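Alpha-catenin-like protein hmp-1 (Caenorhabditis elegans, PDB 5H5M) belongs to the cadherin-catenin complex of adherens junctions, binds beta-catenin and actin filaments, and is required for cell migration and shape changes in the embryo. Local coordinates at residues A[252-261]-A[348-359]. Residues are numbered along the deposited sequence; the frame is centred on the assembly and turned at random.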
ATOM      1  N   CYS A 252      -3.023  -9.516 -12.464  1.00 22.94           N
ATOM      2  CA  CYS A 252      -3.084 -10.575 -13.466  1.00 26.48           C
ATOM      3  C   CYS A 252      -4.527 -10.964 -13.761  1.00 30.62           C
ATOM      4  O   CYS A 252      -4.904 -11.158 -14.919  1.00 33.21           O
ATOM      5  CB  CYS A 252      -2.294 -11.801 -13.000  1.00 25.95           C
ATOM      6  SG  CYS A 252      -2.324 -13.191 -14.160  1.00 36.97           S
ATOM      7  N   GLU A 253      -5.334 -11.070 -12.710  1.00 26.06           N
ATOM      8  CA  GLU A 253      -6.737 -11.431 -12.873  1.00 34.47           C
ATOM      9  C   GLU A 253      -7.493 -10.345 -13.632  1.00 36.64           C
ATOM     10  O   GLU A 253      -8.388 -10.640 -14.422  1.00 40.11           O
ATOM     11  CB  GLU A 253      -7.390 -11.682 -11.514  1.00 34.87           C
ATOM     12  CG  GLU A 253      -6.839 -12.896 -10.786  1.00 47.62           C
ATOM     13  CD  GLU A 253      -7.488 -13.112  -9.432  1.00 64.45           C
ATOM     14  OE1 GLU A 253      -8.182 -12.191  -8.947  1.00 67.51           O
ATOM     15  OE2 GLU A 253      -7.305 -14.205  -8.854  1.00 67.13           O
ATOM     16  N   ARG A 254      -7.124  -9.091 -13.390  1.00 28.17           N
ATOM     17  CA  ARG A 254      -7.721  -7.971 -14.109  1.00 31.15           C
ATOM     18  C   ARG A 254      -7.359  -8.027 -15.591  1.00 33.36           C
ATOM     19  O   ARG A 254      -8.208  -7.811 -16.454  1.00 30.34           O
ATOM     20  CB  ARG A 254      -7.279  -6.638 -13.501  1.00 25.80           C
ATOM     21  CG  ARG A 254      -8.332  -5.983 -12.616  1.00 36.01           C
ATOM     22  CD  ARG A 254      -7.912  -4.584 -12.167  1.00 44.38           C
ATOM     23  NE  ARG A 254      -6.683  -4.596 -11.372  1.00 43.98           N
ATOM     24  CZ  ARG A 254      -6.648  -4.776 -10.054  1.00 55.15           C
ATOM     25  NH1 ARG A 254      -7.773  -4.966  -9.377  1.00 68.71           N
ATOM     26  NH2 ARG A 254      -5.487  -4.772  -9.410  1.00 50.04           N
ATOM     27  N   GLY A 255      -6.095  -8.328 -15.875  1.00 32.87           N
ATOM     28  CA  GLY A 255      -5.630  -8.469 -17.243  1.00 37.30           C
ATOM     29  C   GLY A 255      -6.289  -9.627 -17.970  1.00 32.47           C
ATOM     30  O   GLY A 255      -6.562  -9.544 -19.167  1.00 34.48           O
ATOM     31  N   ILE A 256      -6.550 -10.709 -17.242  1.00 28.06           N
ATOM     32  CA  ILE A 256      -7.210 -11.875 -17.814  1.00 34.85           C
ATOM     33  C   ILE A 256      -8.628 -11.523 -18.260  1.00 37.03           C
ATOM     34  O   ILE A 256      -9.068 -11.933 -19.334  1.00 34.14           O
ATOM     35  CB  ILE A 256      -7.247 -13.051 -16.813  1.00 33.32           C
ATOM     36  CG1 ILE A 256      -5.859 -13.680 -16.684  1.00 37.19           C
ATOM     37  CG2 ILE A 256      -8.248 -14.110 -17.246  1.00 27.16           C
ATOM     38  CD1 ILE A 256      -5.757 -14.701 -15.567  1.00 33.42           C
ATOM     39  N   LYS A 257      -9.331 -10.745 -17.441  1.00 43.44           N
ATOM     40  CA  LYS A 257     -10.685 -10.314 -17.776  1.00 43.68           C
ATOM     41  C   LYS A 257     -10.718  -9.455 -19.037  1.00 43.51           C
ATOM     42  O   LYS A 257     -11.666  -9.524 -19.816  1.00 43.59           O
ATOM     43  CB  LYS A 257     -11.313  -9.549 -16.610  1.00 46.41           C
ATOM     44  CG  LYS A 257     -11.935 -10.445 -15.559  1.00 55.63           C
ATOM     45  CD  LYS A 257     -13.202  -9.823 -14.994  1.00 64.92           C
ATOM     46  CE  LYS A 257     -14.018 -10.844 -14.218  1.00 69.69           C
ATOM     47  NZ  LYS A 257     -15.347 -10.302 -13.824  1.00 72.49           N
ATOM     48  N   GLY A 258      -9.682  -8.651 -19.240  1.00 38.22           N
ATOM     49  CA  GLY A 258      -9.600  -7.821 -20.427  1.00 41.01           C
ATOM     50  C   GLY A 258      -9.358  -8.630 -21.686  1.00 41.92           C
ATOM     51  O   GLY A 258      -9.844  -8.283 -22.763  1.00 41.34           O
ATOM     52  N   ILE A 259      -8.603  -9.713 -21.546  1.00 40.55           N
ATOM     53  CA  ILE A 259      -8.298 -10.593 -22.666  1.00 39.67           C
ATOM     54  C   ILE A 259      -9.529 -11.380 -23.104  1.00 42.97           C
ATOM     55  O   ILE A 259      -9.811 -11.500 -24.296  1.00 42.96           O
ATOM     56  CB  ILE A 259      -7.160 -11.576 -22.305  1.00 30.52           C
ATOM     57  CG1 ILE A 259      -5.834 -10.826 -22.191  1.00 29.65           C
ATOM     58  CG2 ILE A 259      -7.049 -12.689 -23.339  1.00 28.22           C
ATOM     59  CD1 ILE A 259      -4.677 -11.699 -21.775  1.00 33.56           C
ATOM     60  N   THR A 260     -10.270 -11.897 -22.129  1.00 38.99           N
ATOM     61  CA  THR A 260     -11.369 -12.813 -22.401  1.00 40.24           C
ATOM     62  C   THR A 260     -12.696 -12.117 -22.701  1.00 53.38           C
ATOM     63  O   THR A 260     -13.629 -12.745 -23.203  1.00 61.93           O
ATOM     64  CB  THR A 260     -11.581 -13.771 -21.222  1.00 33.96           C
ATOM     65  OG1 THR A 260     -11.783 -13.012 -20.022  1.00 38.23           O
ATOM     66  CG2 THR A 260     -10.366 -14.674 -21.050  1.00 33.19           C
ATOM     67  N   ALA A 261     -12.786 -10.827 -22.396  1.00 53.37           N
ATOM     68  CA  ALA A 261     -14.015 -10.080 -22.650  1.00 58.40           C
ATOM     69  C   ALA A 261     -13.846  -9.127 -23.827  1.00 51.33           C
ATOM     70  O   ALA A 261     -14.031  -9.517 -24.978  1.00 49.96           O
ATOM     71  CB  ALA A 261     -14.443  -9.316 -21.408  1.00 62.91           C
ATOM     72  N   LYS A 348      -8.408 -16.377 -27.302  1.00 30.14           N
ATOM     73  CA  LYS A 348      -8.508 -15.782 -25.975  1.00 28.09           C
ATOM     74  C   LYS A 348      -7.858 -16.679 -24.931  1.00 28.00           C
ATOM     75  O   LYS A 348      -7.148 -16.202 -24.047  1.00 30.98           O
ATOM     76  CB  LYS A 348      -9.969 -15.518 -25.601  1.00 28.45           C
ATOM     77  CG  LYS A 348     -10.613 -14.359 -26.349  1.00 30.94           C
ATOM     78  CD  LYS A 348     -12.058 -14.165 -25.913  1.00 30.52           C
ATOM     79  CE  LYS A 348     -12.713 -13.000 -26.638  1.00 32.08           C
ATOM     80  NZ  LYS A 348     -12.706 -13.200 -28.113  1.00 50.96           N
ATOM     81  N   GLU A 349      -8.099 -17.983 -25.045  1.00 30.56           N
ATOM     82  CA  GLU A 349      -7.520 -18.950 -24.122  1.00 32.43           C
ATOM     83  C   GLU A 349      -5.998 -18.971 -24.242  1.00 36.84           C
ATOM     84  O   GLU A 349      -5.289 -18.963 -23.234  1.00 36.39           O
ATOM     85  CB  GLU A 349      -8.093 -20.346 -24.370  1.00 32.26           C
ATOM     86  CG  GLU A 349      -7.719 -21.356 -23.298  1.00 40.90           C
ATOM     87  CD  GLU A 349      -8.193 -22.763 -23.614  1.00 49.54           C
ATOM     88  OE1 GLU A 349      -8.766 -22.975 -24.701  1.00 64.74           O
ATOM     89  OE2 GLU A 349      -7.989 -23.658 -22.769  1.00 50.33           O
ATOM     90  N   GLU A 350      -5.500 -18.987 -25.475  1.00 29.78           N
ATOM     91  CA  GLU A 350      -4.061 -18.985 -25.722  1.00 29.53           C
ATOM     92  C   GLU A 350      -3.389 -17.740 -25.146  1.00 31.52           C
ATOM     93  O   GLU A 350      -2.317 -17.822 -24.546  1.00 28.09           O
ATOM     94  CB  GLU A 350      -3.771 -19.080 -27.223  1.00 38.47           C
ATOM     95  CG  GLU A 350      -4.156 -20.409 -27.867  1.00 43.82           C
ATOM     96  CD  GLU A 350      -3.881 -20.432 -29.361  1.00 56.20           C
ATOM     97  OE1 GLU A 350      -3.465 -19.388 -29.907  1.00 66.61           O
ATOM     98  OE2 GLU A 350      -4.078 -21.492 -29.992  1.00 61.56           O
ATOM     99  N   GLU A 351      -4.024 -16.587 -25.328  1.00 31.41           N
ATOM    100  CA  GLU A 351      -3.449 -15.330 -24.866  1.00 27.39           C
ATOM    101  C   GLU A 351      -3.593 -15.171 -23.355  1.00 30.35           C
ATOM    102  O   GLU A 351      -2.747 -14.554 -22.705  1.00 27.02           O
ATOM    103  CB  GLU A 351      -4.095 -14.147 -25.592  1.00 29.18           C
ATOM    104  CG  GLU A 351      -3.917 -14.164 -27.110  1.00 34.11           C
ATOM    105  CD  GLU A 351      -2.501 -13.822 -27.567  1.00 46.50           C
ATOM    106  OE1 GLU A 351      -2.339 -13.433 -28.743  1.00 59.95           O
ATOM    107  OE2 GLU A 351      -1.548 -13.940 -26.767  1.00 41.84           O
ATOM    108  N   MET A 352      -4.665 -15.731 -22.802  1.00 26.49           N
ATOM    109  CA  MET A 352      -4.858 -15.741 -21.357  1.00 28.55           C
ATOM    110  C   MET A 352      -3.738 -16.535 -20.688  1.00 27.42           C
ATOM    111  O   MET A 352      -3.160 -16.100 -19.692  1.00 25.66           O
ATOM    112  CB  MET A 352      -6.222 -16.334 -20.995  1.00 27.46           C
ATOM    113  CG  MET A 352      -6.391 -16.656 -19.518  1.00 27.23           C
ATOM    114  SD  MET A 352      -8.006 -17.363 -19.131  1.00 46.68           S
ATOM    115  CE  MET A 352      -7.927 -18.908 -20.033  1.00 41.97           C
ATOM    116  N   ASN A 353      -3.432 -17.697 -21.250  1.00 24.62           N
ATOM    117  CA  ASN A 353      -2.354 -18.529 -20.743  1.00 27.59           C
ATOM    118  C   ASN A 353      -0.989 -17.862 -20.916  1.00 32.61           C
ATOM    119  O   ASN A 353      -0.139 -17.944 -20.030  1.00 35.96           O
ATOM    120  CB  ASN A 353      -2.371 -19.895 -21.434  1.00 32.30           C
ATOM    121  CG  ASN A 353      -3.457 -20.810 -20.893  1.00 39.57           C
ATOM    122  OD1 ASN A 353      -3.774 -20.781 -19.703  1.00 43.40           O
ATOM    123  ND2 ASN A 353      -4.032 -21.628 -21.765  1.00 40.93           N
ATOM    124  N   GLU A 354      -0.783 -17.201 -22.050  1.00 30.03           N
ATOM    125  CA  GLU A 354       0.467 -16.483 -22.293  1.00 31.37           C
ATOM    126  C   GLU A 354       0.661 -15.348 -21.295  1.00 29.40           C
ATOM    127  O   GLU A 354       1.779 -15.081 -20.857  1.00 33.59           O
ATOM    128  CB  GLU A 354       0.510 -15.937 -23.724  1.00 32.28           C
ATOM    129  CG  GLU A 354       1.671 -14.980 -24.011  1.00 32.50           C
ATOM    130  CD  GLU A 354       3.049 -15.599 -23.795  1.00 39.13           C
ATOM    131  OE1 GLU A 354       3.163 -16.843 -23.741  1.00 39.23           O
ATOM    132  OE2 GLU A 354       4.027 -14.830 -23.688  1.00 44.85           O
ATOM    133  N   PHE A 355      -0.432 -14.686 -20.931  1.00 25.55           N
ATOM    134  CA  PHE A 355      -0.375 -13.611 -19.952  1.00 22.75           C
ATOM    135  C   PHE A 355      -0.083 -14.161 -18.559  1.00 27.33           C
ATOM    136  O   PHE A 355       0.706 -13.584 -17.813  1.00 27.80           O
ATOM    137  CB  PHE A 355      -1.682 -12.820 -19.943  1.00 22.64           C
ATOM    138  CG  PHE A 355      -1.619 -11.558 -19.131  1.00 22.26           C
ATOM    139  CD1 PHE A 355      -0.738 -10.545 -19.473  1.00 31.25           C
ATOM    140  CD2 PHE A 355      -2.441 -11.381 -18.034  1.00 21.05           C
ATOM    141  CE1 PHE A 355      -0.676  -9.378 -18.733  1.00 28.93           C
ATOM    142  CE2 PHE A 355      -2.383 -10.216 -17.290  1.00 27.74           C
ATOM    143  CZ  PHE A 355      -1.499  -9.213 -17.642  1.00 26.62           C
ATOM    144  N   ILE A 356      -0.724 -15.278 -18.220  1.00 27.85           N
ATOM    145  CA  ILE A 356      -0.507 -15.941 -16.937  1.00 25.68           C
ATOM    146  C   ILE A 356       0.942 -16.391 -16.785  1.00 25.59           C
ATOM    147  O   ILE A 356       1.563 -16.172 -15.744  1.00 28.82           O
ATOM    148  CB  ILE A 356      -1.441 -17.160 -16.766  1.00 32.17           C
ATOM    149  CG1 ILE A 356      -2.873 -16.700 -16.490  1.00 34.08           C
ATOM    150  CG2 ILE A 356      -0.963 -18.061 -15.632  1.00 31.39           C
ATOM    151  CD1 ILE A 356      -3.865 -17.844 -16.354  1.00 30.75           C
ATOM    152  N   ASN A 357       1.478 -17.017 -17.828  1.00 29.06           N
ATOM    153  CA  ASN A 357       2.868 -17.459 -17.813  1.00 35.44           C
ATOM    154  C   ASN A 357       3.835 -16.285 -17.725  1.00 30.38           C
ATOM    155  O   ASN A 357       4.889 -16.391 -17.104  1.00 31.93           O
ATOM    156  CB  ASN A 357       3.185 -18.300 -19.053  1.00 28.62           C
ATOM    157  CG  ASN A 357       2.446 -19.623 -19.060  1.00 34.44           C
ATOM    158  OD1 ASN A 357       2.084 -20.151 -18.009  1.00 41.11           O
ATOM    159  ND2 ASN A 357       2.218 -20.167 -20.251  1.00 33.58           N
ATOM    160  N   ALA A 358       3.470 -15.166 -18.344  1.00 26.83           N
ATOM    161  CA  ALA A 358       4.295 -13.964 -18.283  1.00 30.80           C
ATOM    162  C   ALA A 358       4.271 -13.355 -16.882  1.00 31.32           C
ATOM    163  O   ALA A 358       5.309 -12.966 -16.353  1.00 32.24           O
ATOM    164  CB  ALA A 358       3.833 -12.949 -19.310  1.00 24.29           C
ATOM    165  N   CYS A 359       3.083 -13.274 -16.287  1.00 25.07           N
ATOM    166  CA  CYS A 359       2.935 -12.748 -14.934  1.00 27.62           C
ATOM    167  C   CYS A 359       3.676 -13.619 -13.927  1.00 27.98           C
ATOM    168  O   CYS A 359       4.181 -13.129 -12.917  1.00 28.21           O
ATOM    169  CB  CYS A 359       1.458 -12.649 -14.546  1.00 25.16           C
ATOM    170  SG  CYS A 359       0.522 -11.393 -15.425  1.00 39.05           S
TER
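Lys348 lays its aliphatic chain against the C-terminal end of helix 237-260, CD 3.4 Å from Thr260 O. Together with Glu351, Met352 and Phe355 it also frames the hole that takes Ile259 as a knob: Ile259 CG2 rests on Lys348 O, while CD1 reaches Glu351 O and, at 3.7 Å, Phe355 CB. Glu351 itself turns its carboxylate away to a salt bridge with Arg335. Met352, with CG anti to the backbone N (chi1 168°), brings SD to 3.8 Å from Ile256 CG2. Phe355 returns the knob, pushing its ring among Cys252, Gly255, Ile256 and Ile259; CE2 lies 3.7 Å from Gly255 CA, and Cys252 O meets the ring edge in plane. Ile356 offers CG1 to Ile256 CD1 at 3.6 Å, and an alanine at Ile256 would probably open a gap beside Met352 and Ile356. Cys359 closes the row, its SG 3.6 Å from Cys252 SG, too far for a disulfide, and above one face of the Phe355 ring, offset toward its rim. The axes of 252-260 and 348-359 run antiparallel at 162° and come within 9.2 Å, in a four-helix bundle of the M domain, where Leu332 of helix 305-339 and Val276 of helix 276-300 both pack on Ile259 and Phe355.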